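Local coordinates for putative iron-uptake ABC transport system,periplasmic iron-binding protein (Campylobacter jejuni, PDB 3E13) that binds ferric iron in the periplasm and probably hands it to an ABC transporter for iron uptake, at residues I61-E66 with A302-K306; L73-S77 with D93-F97. One frame throughout, in Å; residues are numbered along the deposited sequence.

Interaction 1: I61-E66 with A302-K306; sequences ISNLTE and AENIK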
ATOM      1  N   ILE A  61      -1.932  -5.833   0.405  1.00  8.09           N
ATOM      2  CA  ILE A  61      -2.012  -7.281   0.677  1.00  8.72           C
ATOM      3  C   ILE A  61      -3.456  -7.786   0.621  1.00  9.15           C
ATOM      4  O   ILE A  61      -3.712  -8.836   0.032  1.00  9.08           O
ATOM      5  CB  ILE A  61      -1.358  -7.702   2.041  1.00  9.89           C
ATOM      6  CG1 ILE A  61      -1.503  -9.220   2.292  1.00  9.84           C
ATOM      7  CG2 ILE A  61      -1.926  -6.901   3.246  1.00  9.80           C
ATOM      8  CD1 ILE A  61      -0.963 -10.131   1.208  1.00 11.53           C
ATOM      9  N   SER A  62      -4.366  -7.046   1.244  1.00  9.36           N
ATOM     10  CA  SER A  62      -5.700  -7.614   1.434  1.00  8.60           C
ATOM     11  C   SER A  62      -6.446  -7.792   0.119  1.00  9.73           C
ATOM     12  O   SER A  62      -7.163  -8.776  -0.059  1.00  9.65           O
ATOM     13  CB  SER A  62      -6.526  -6.800   2.457  1.00  9.75           C
ATOM     14  OG  SER A  62      -5.840  -6.753   3.719  1.00 11.76           O
ATOM     15  N   ASN A  63      -6.211  -6.902  -0.823  1.00  9.61           N
ATOM     16  CA  ASN A  63      -6.765  -7.037  -2.160  1.00  8.75           C
ATOM     17  C   ASN A  63      -6.300  -8.323  -2.862  1.00  9.40           C
ATOM     18  O   ASN A  63      -7.040  -8.944  -3.575  1.00  9.12           O
ATOM     19  CB  ASN A  63      -6.413  -5.862  -3.043  1.00  9.34           C
ATOM     20  CG  ASN A  63      -7.036  -4.556  -2.594  1.00  8.47           C
ATOM     21  OD1 ASN A  63      -6.501  -3.468  -2.839  1.00 10.59           O
ATOM     22  ND2 ASN A  63      -8.273  -4.644  -1.992  1.00  9.99           N
ATOM     23  N   LEU A  64      -5.029  -8.685  -2.699  1.00  8.57           N
ATOM     24  CA  LEU A  64      -4.534  -9.935  -3.229  1.00  7.91           C
ATOM     25  C   LEU A  64      -5.212 -11.107  -2.568  1.00  9.16           C
ATOM     26  O   LEU A  64      -5.577 -12.048  -3.244  1.00 10.13           O
ATOM     27  CB  LEU A  64      -3.004 -10.053  -3.014  1.00  7.43           C
ATOM     28  CG  LEU A  64      -2.256  -9.050  -3.878  1.00  7.92           C
ATOM     29  CD1 LEU A  64      -0.868  -8.841  -3.262  1.00 10.88           C
ATOM     30  CD2 LEU A  64      -2.128  -9.489  -5.352  1.00  9.90           C
ATOM     31  N   THR A  65      -5.319 -11.095  -1.236  1.00 10.45           N
ATOM     32  CA  THR A  65      -5.967 -12.220  -0.552  1.00 10.62           C
ATOM     33  C   THR A  65      -7.460 -12.302  -0.890  1.00 10.90           C
ATOM     34  O   THR A  65      -8.032 -13.407  -0.961  1.00 12.26           O
ATOM     35  CB  THR A  65      -5.736 -12.188   0.946  1.00 13.25           C
ATOM     36  OG1 THR A  65      -6.294 -11.002   1.478  1.00 16.23           O
ATOM     37  CG2 THR A  65      -4.321 -12.045   1.259  1.00 11.69           C
ATOM     38  N   GLU A  66      -8.102 -11.173  -1.044  1.00 10.80           N
ATOM     39  CA  GLU A  66      -9.535 -11.162  -1.459  1.00 10.90           C
ATOM     40  C   GLU A  66      -9.658 -11.866  -2.802  1.00 10.67           C
ATOM     41  O   GLU A  66     -10.538 -12.718  -2.992  1.00 12.70           O
ATOM     42  CB  GLU A  66     -10.097  -9.745  -1.618  1.00 11.92           C
ATOM     43  CG  GLU A  66     -10.378  -9.016  -0.329  1.00 14.12           C
ATOM     44  CD  GLU A  66     -10.816  -7.584  -0.510  1.00 18.74           C
ATOM     45  OE1 GLU A  66     -11.865  -7.232   0.114  1.00 24.82           O
ATOM     46  OE2 GLU A  66     -10.167  -6.784  -1.255  1.00 15.43           O
ATOM     47  N   ALA A 302      -4.420  -9.814   6.666  1.00 11.65           N
ATOM     48  CA  ALA A 302      -5.450  -9.919   5.634  1.00 11.83           C
ATOM     49  C   ALA A 302      -6.579 -10.899   5.981  1.00 11.80           C
ATOM     50  O   ALA A 302      -7.675 -10.836   5.392  1.00 12.53           O
ATOM     51  CB  ALA A 302      -4.849 -10.269   4.336  1.00 12.12           C
ATOM     52  N   GLU A 303      -6.330 -11.817   6.909  1.00 11.25           N
ATOM     53  CA  GLU A 303      -7.380 -12.686   7.440  1.00 11.87           C
ATOM     54  C   GLU A 303      -8.511 -11.923   8.127  1.00 11.62           C
ATOM     55  O   GLU A 303      -9.587 -12.503   8.397  1.00 12.57           O
ATOM     56  CB  GLU A 303      -6.803 -13.694   8.413  1.00 12.47           C
ATOM     57  CG  GLU A 303      -5.960 -14.702   7.668  1.00 13.00           C
ATOM     58  CD  GLU A 303      -5.238 -15.713   8.542  1.00 19.18           C
ATOM     59  OE1 GLU A 303      -4.424 -16.468   7.969  1.00 23.55           O
ATOM     60  OE2 GLU A 303      -5.444 -15.756   9.755  1.00 24.53           O
ATOM     61  N   ASN A 304      -8.275 -10.656   8.444  1.00 10.46           N
ATOM     62  CA  ASN A 304      -9.241  -9.853   9.155  1.00 10.61           C
ATOM     63  C   ASN A 304      -9.932  -8.785   8.316  1.00 10.37           C
ATOM     64  O   ASN A 304     -10.593  -7.883   8.852  1.00 11.12           O
ATOM     65  CB  ASN A 304      -8.544  -9.215  10.338  1.00 10.23           C
ATOM     66  CG  ASN A 304      -8.032 -10.263  11.320  1.00 10.36           C
ATOM     67  OD1 ASN A 304      -8.795 -10.776  12.124  1.00 13.00           O
ATOM     68  ND2 ASN A 304      -6.742 -10.616  11.236  1.00 12.48           N
ATOM     69  N   ILE A 305      -9.818  -8.904   7.006  1.00 10.53           N
ATOM     70  CA  ILE A 305     -10.303  -7.859   6.139  1.00 10.79           C
ATOM     71  C   ILE A 305     -11.830  -7.748   6.143  1.00 10.73           C
ATOM     72  O   ILE A 305     -12.346  -6.634   6.121  1.00 10.98           O
ATOM     73  CB  ILE A 305      -9.743  -7.965   4.679  1.00 11.13           C
ATOM     74  CG1 ILE A 305      -9.906  -6.655   3.937  1.00 14.89           C
ATOM     75  CG2 ILE A 305     -10.322  -9.169   3.931  1.00 11.64           C
ATOM     76  CD1 ILE A 305      -9.029  -5.500   4.496  1.00 15.77           C
ATOM     77  N   LYS A 306     -12.534  -8.876   6.178  1.00 11.30           N
ATOM     78  CA  LYS A 306     -14.002  -8.810   6.132  1.00 11.13           C
ATOM     79  C   LYS A 306     -14.546  -8.069   7.349  1.00 11.24           C
ATOM     80  O   LYS A 306     -15.464  -7.262   7.243  1.00 11.32           O
ATOM     81  CB  LYS A 306     -14.562 -10.209   6.038  1.00 11.33           C
ATOM     82  CG  LYS A 306     -14.327 -10.893   4.731  1.00 14.59           C
ATOM     83  CD  LYS A 306     -14.762 -12.342   4.834  1.00 19.25           C
ATOM     84  CE  LYS A 306     -14.343 -13.246   3.729  1.00 24.22           C
ATOM     85  NZ  LYS A 306     -14.922 -14.635   4.120  1.00 25.93           N
TER
HETATM   86  O   HOH W   1      -8.318 -11.866   2.949  1.00 26.86           O
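Ile-305 meets Ser-62 along most of its length. Ile-305 CB lies 4.1 Å from Ser-62 CB, CG1 closes in on the same carbon, and at the tip Ile-305 CD1 comes to 3.5 Å from both CB and OG of Ser-62, the carbon pair being tighter than usual van der Waals contact. The torsion accounts for this: CG1 stands anti to the backbone N (chi1 -162°), which sends the longer branch over Ser-62, while the CG2 branch faces Glu-66 more loosely. Glu-66 directs its carboxylate elsewhere, OE2 accepting Asn-63 ND2 at 3.0 Å nearly along the C-O axis, with OE2 in the plane of the amide.

The Ala-302 methyl lies among Ile-61 CG1, Ser-62 OG and Thr-65. Ala-302 CB sits 3.3 Å from Thr-65 OG1 and 3.6 Å from Thr-65 CG2. Thr-65 OG1, placed between its backbone N and carbonyl carbon (chi1 61°), donates back to Ser-62 O at 2.8 Å, tilted 25° from the carbonyl plane; Ser-62 O therefore accepts both this hydroxyl and Glu-66 N. No direct hydrogen bond crosses between the segments, but one water donates to Thr-65 OG1 and Ala-302 O. Ser-62 OG is hydrogen-bonded to Thr-146 of helix 142-155.

Ala-302 and Ile-305, at the two ends of a type I beta turn, thus join helix 305-315 to helix 61-69 within a periplasmic solute-binding protein fold.

Interaction 2: L73-S77 with D93-F97; sequences LSPVS and DKEWF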
ATOM      1  N   LEU A  73      -7.252 -16.394  -8.738  1.00  9.81           N
ATOM      2  CA  LEU A  73      -5.816 -16.398  -9.030  1.00 11.01           C
ATOM      3  C   LEU A  73      -5.305 -17.821  -9.251  1.00 11.51           C
ATOM      4  O   LEU A  73      -5.994 -18.794  -8.985  1.00 12.94           O
ATOM      5  CB  LEU A  73      -5.045 -15.741  -7.886  1.00 10.11           C
ATOM      6  CG  LEU A  73      -5.522 -14.357  -7.385  1.00 10.17           C
ATOM      7  CD1 LEU A  73      -4.695 -13.850  -6.229  1.00 11.06           C
ATOM      8  CD2 LEU A  73      -5.505 -13.361  -8.464  1.00  9.07           C
ATOM      9  N   SER A  74      -4.083 -17.928  -9.776  1.00 12.34           N
ATOM     10  CA  SER A  74      -3.518 -19.218 -10.112  1.00 13.12           C
ATOM     11  C   SER A  74      -2.099 -19.273  -9.557  1.00 13.02           C
ATOM     12  O   SER A  74      -1.397 -18.263  -9.605  1.00 12.56           O
ATOM     13  CB  SER A  74      -3.432 -19.290 -11.614  1.00 15.68           C
ATOM     14  OG  SER A  74      -3.678 -20.578 -12.046  1.00 24.31           O
ATOM     15  N   PRO A  75      -1.683 -20.421  -9.051  1.00 11.63           N
ATOM     16  CA  PRO A  75      -0.339 -20.500  -8.448  1.00 11.08           C
ATOM     17  C   PRO A  75       0.763 -20.458  -9.475  1.00 10.82           C
ATOM     18  O   PRO A  75       0.639 -21.001 -10.574  1.00 12.00           O
ATOM     19  CB  PRO A  75      -0.361 -21.826  -7.704  1.00 11.75           C
ATOM     20  CG  PRO A  75      -1.394 -22.663  -8.407  1.00 12.49           C
ATOM     21  CD  PRO A  75      -2.395 -21.705  -8.963  1.00 12.49           C
ATOM     22  N   VAL A  76       1.886 -19.835  -9.064  1.00 10.23           N
ATOM     23  CA  VAL A  76       3.098 -19.738  -9.847  1.00 11.54           C
ATOM     24  C   VAL A  76       4.232 -20.262  -9.020  1.00 10.96           C
ATOM     25  O   VAL A  76       4.445 -19.799  -7.920  1.00 10.52           O
ATOM     26  CB  VAL A  76       3.370 -18.286 -10.319  1.00 10.89           C
ATOM     27  CG1 VAL A  76       4.723 -18.113 -11.003  1.00 14.06           C
ATOM     28  CG2 VAL A  76       2.259 -17.823 -11.256  1.00 12.49           C
ATOM     29  N   SER A  77       4.936 -21.268  -9.551  1.00 11.37           N
ATOM     30  CA  SER A  77       6.116 -21.851  -8.884  1.00 10.69           C
ATOM     31  C   SER A  77       7.353 -21.396  -9.646  1.00 11.36           C
ATOM     32  O   SER A  77       7.681 -21.951 -10.704  1.00 12.16           O
ATOM     33  CB  SER A  77       6.072 -23.382  -8.821  1.00 12.84           C
ATOM     34  OG  SER A  77       7.183 -23.888  -8.090  1.00 16.39           O
ATOM     35  N   ASP A  93       0.632 -20.561  -0.578  1.00 13.52           N
ATOM     36  CA  ASP A  93       0.007 -21.295  -1.675  1.00 14.14           C
ATOM     37  C   ASP A  93       0.378 -20.766  -3.078  1.00 13.37           C
ATOM     38  O   ASP A  93      -0.185 -21.235  -4.095  1.00 13.29           O
ATOM     39  CB  ASP A  93      -1.517 -21.287  -1.510  1.00 14.38           C
ATOM     40  CG  ASP A  93      -1.974 -21.904  -0.213  1.00 17.60           C
ATOM     41  OD1 ASP A  93      -1.415 -22.964   0.188  1.00 18.46           O
ATOM     42  OD2 ASP A  93      -2.856 -21.381   0.501  1.00 19.49           O
ATOM     43  N   LYS A  94       1.343 -19.830  -3.125  1.00 11.85           N
ATOM     44  CA  LYS A  94       1.988 -19.377  -4.350  1.00 11.66           C
ATOM     45  C   LYS A  94       1.064 -18.616  -5.312  1.00 10.67           C
ATOM     46  O   LYS A  94       1.339 -18.557  -6.493  1.00  9.79           O
ATOM     47  CB  LYS A  94       2.638 -20.542  -5.089  1.00 12.25           C
ATOM     48  CG  LYS A  94       3.667 -21.304  -4.257  1.00 16.17           C
ATOM     49  CD  LYS A  94       4.299 -22.366  -5.115  1.00 21.34           C
ATOM     50  CE  LYS A  94       4.848 -23.537  -4.325  1.00 25.78           C
ATOM     51  NZ  LYS A  94       5.152 -24.614  -5.338  1.00 27.46           N
ATOM     52  N   GLU A  95       0.042 -17.967  -4.783  1.00 10.43           N
ATOM     53  CA  GLU A  95      -0.885 -17.221  -5.636  1.00 10.09           C
ATOM     54  C   GLU A  95      -0.656 -15.719  -5.631  1.00  9.81           C
ATOM     55  O   GLU A  95      -1.216 -15.044  -6.482  1.00 10.07           O
ATOM     56  CB  GLU A  95      -2.363 -17.561  -5.327  1.00 10.50           C
ATOM     57  CG  GLU A  95      -2.633 -19.034  -5.539  1.00 10.13           C
ATOM     58  CD  GLU A  95      -4.109 -19.404  -5.548  1.00 14.53           C
ATOM     59  OE1 GLU A  95      -4.390 -20.632  -5.579  1.00 15.14           O
ATOM     60  OE2 GLU A  95      -4.954 -18.485  -5.594  1.00 14.49           O
ATOM     61  N   TRP A  96       0.141 -15.184  -4.706  1.00  9.38           N
ATOM     62  CA  TRP A  96       0.411 -13.745  -4.676  1.00  7.69           C
ATOM     63  C   TRP A  96       1.815 -13.538  -4.139  1.00  7.05           C
ATOM     64  O   TRP A  96       2.288 -14.353  -3.390  1.00  7.47           O
ATOM     65  CB  TRP A  96      -0.605 -12.924  -3.872  1.00  9.21           C
ATOM     66  CG  TRP A  96      -0.792 -13.325  -2.468  1.00  6.89           C
ATOM     67  CD1 TRP A  96      -1.805 -14.070  -1.988  1.00 10.87           C
ATOM     68  CD2 TRP A  96       0.063 -13.027  -1.345  1.00 11.38           C
ATOM     69  NE1 TRP A  96      -1.652 -14.271  -0.637  1.00 12.66           N
ATOM     70  CE2 TRP A  96      -0.504 -13.650  -0.216  1.00 10.73           C
ATOM     71  CE3 TRP A  96       1.234 -12.288  -1.179  1.00 12.33           C
ATOM     72  CZ2 TRP A  96       0.075 -13.581   1.047  1.00 12.01           C
ATOM     73  CZ3 TRP A  96       1.807 -12.215   0.074  1.00 11.87           C
ATOM     74  CH2 TRP A  96       1.230 -12.850   1.167  1.00  9.94           C
ATOM     75  N   PHE A  97       2.419 -12.433  -4.548  1.00  7.43           N
ATOM     76  CA  PHE A  97       3.880 -12.193  -4.302  1.00  7.24           C
ATOM     77  C   PHE A  97       4.102 -10.692  -4.131  1.00  8.17           C
ATOM     78  O   PHE A  97       3.620  -9.889  -4.944  1.00  8.56           O
ATOM     79  CB  PHE A  97       4.676 -12.642  -5.498  1.00  7.58           C
ATOM     80  CG  PHE A  97       4.529 -14.101  -5.781  1.00  7.48           C
ATOM     81  CD1 PHE A  97       3.484 -14.528  -6.605  1.00  8.03           C
ATOM     82  CD2 PHE A  97       5.411 -15.032  -5.266  1.00  7.72           C
ATOM     83  CE1 PHE A  97       3.274 -15.901  -6.844  1.00 11.87           C
ATOM     84  CE2 PHE A  97       5.236 -16.411  -5.583  1.00  8.81           C
ATOM     85  CZ  PHE A  97       4.141 -16.822  -6.339  1.00 10.29           C
TER
HETATM   86  O   HOH W   2      -7.591 -18.104  -6.298  1.00 10.12           O
HETATM   87  O   HOH W   3      -6.005 -21.397  -7.724  1.00 27.84           O
HETATM   88  O   HOH W   4      -0.157 -15.928  -8.936  1.00  9.59           O
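Glu-95 sets CG anti to its carbonyl carbon (chi1 -60°) and then runs extended, which carries its carboxylate alongside Pro-75 to Leu-73; Lys-94, with a similar first torsion (-57°), extends past Val-76 to Ser-77. The Glu-95 carboxylate reaches the Leu-73 backbone through water: one water accepts from Leu-73 N and lies within hydrogen-bonding distance of Glu-95 OE2, and another donates to Leu-73 O and, at 2.8 Å, to Glu-95 OE1. A third water links Ser-74 O with Glu-95 O.

The direct backbone link is Val-76 N to Lys-94 O, 2.9 Å and nearly straight at 164°. Lys-94 O also receives a CA-H...O contact from Pro-75 CA at 3.2 Å. Beyond it, Lys-94 CB lies 3.4 Å from Val-76 O, and NZ ends in a weak, long hydrogen bond to Ser-77 OG. Val-76 O also meets the edge of the Phe-97 ring, near its plane, 3.4 Å from Phe-97 CZ.

Both segments bond to strand 233-241 through their backbones, Ser-74 with Met-240 and Phe-97 with Ile-238. Helix 61-69 covers Leu-73 and pairs Lys-68 with Asp-93, while Met-254 of helix 247-257 packs on Val-76 and Phe-97.

The centres of the two contacts lie 15 Å apart. Helix 61-69 supplies one side of interaction 1 and also packs on interaction 2, whose strand 73-74 follows soon after it. In chain order come 61-66, 73-77, 93-97 and 302-306, so interaction 2 is local while interaction 1 returns the C-terminal helices to this helix. Trp-96 packs against Ile-61, Leu-64 and Thr-65, its CH2 lying 3.5 Å from Ile-61 CD1. Because interaction 2 bonds to strand 233-241 of the mixed sheet, helix 61-69 ties C-terminal helix 305-315 to that sheet. The Ile-61 side chain is about 13 Å from the ferric ion; interaction 2 lies away from that site.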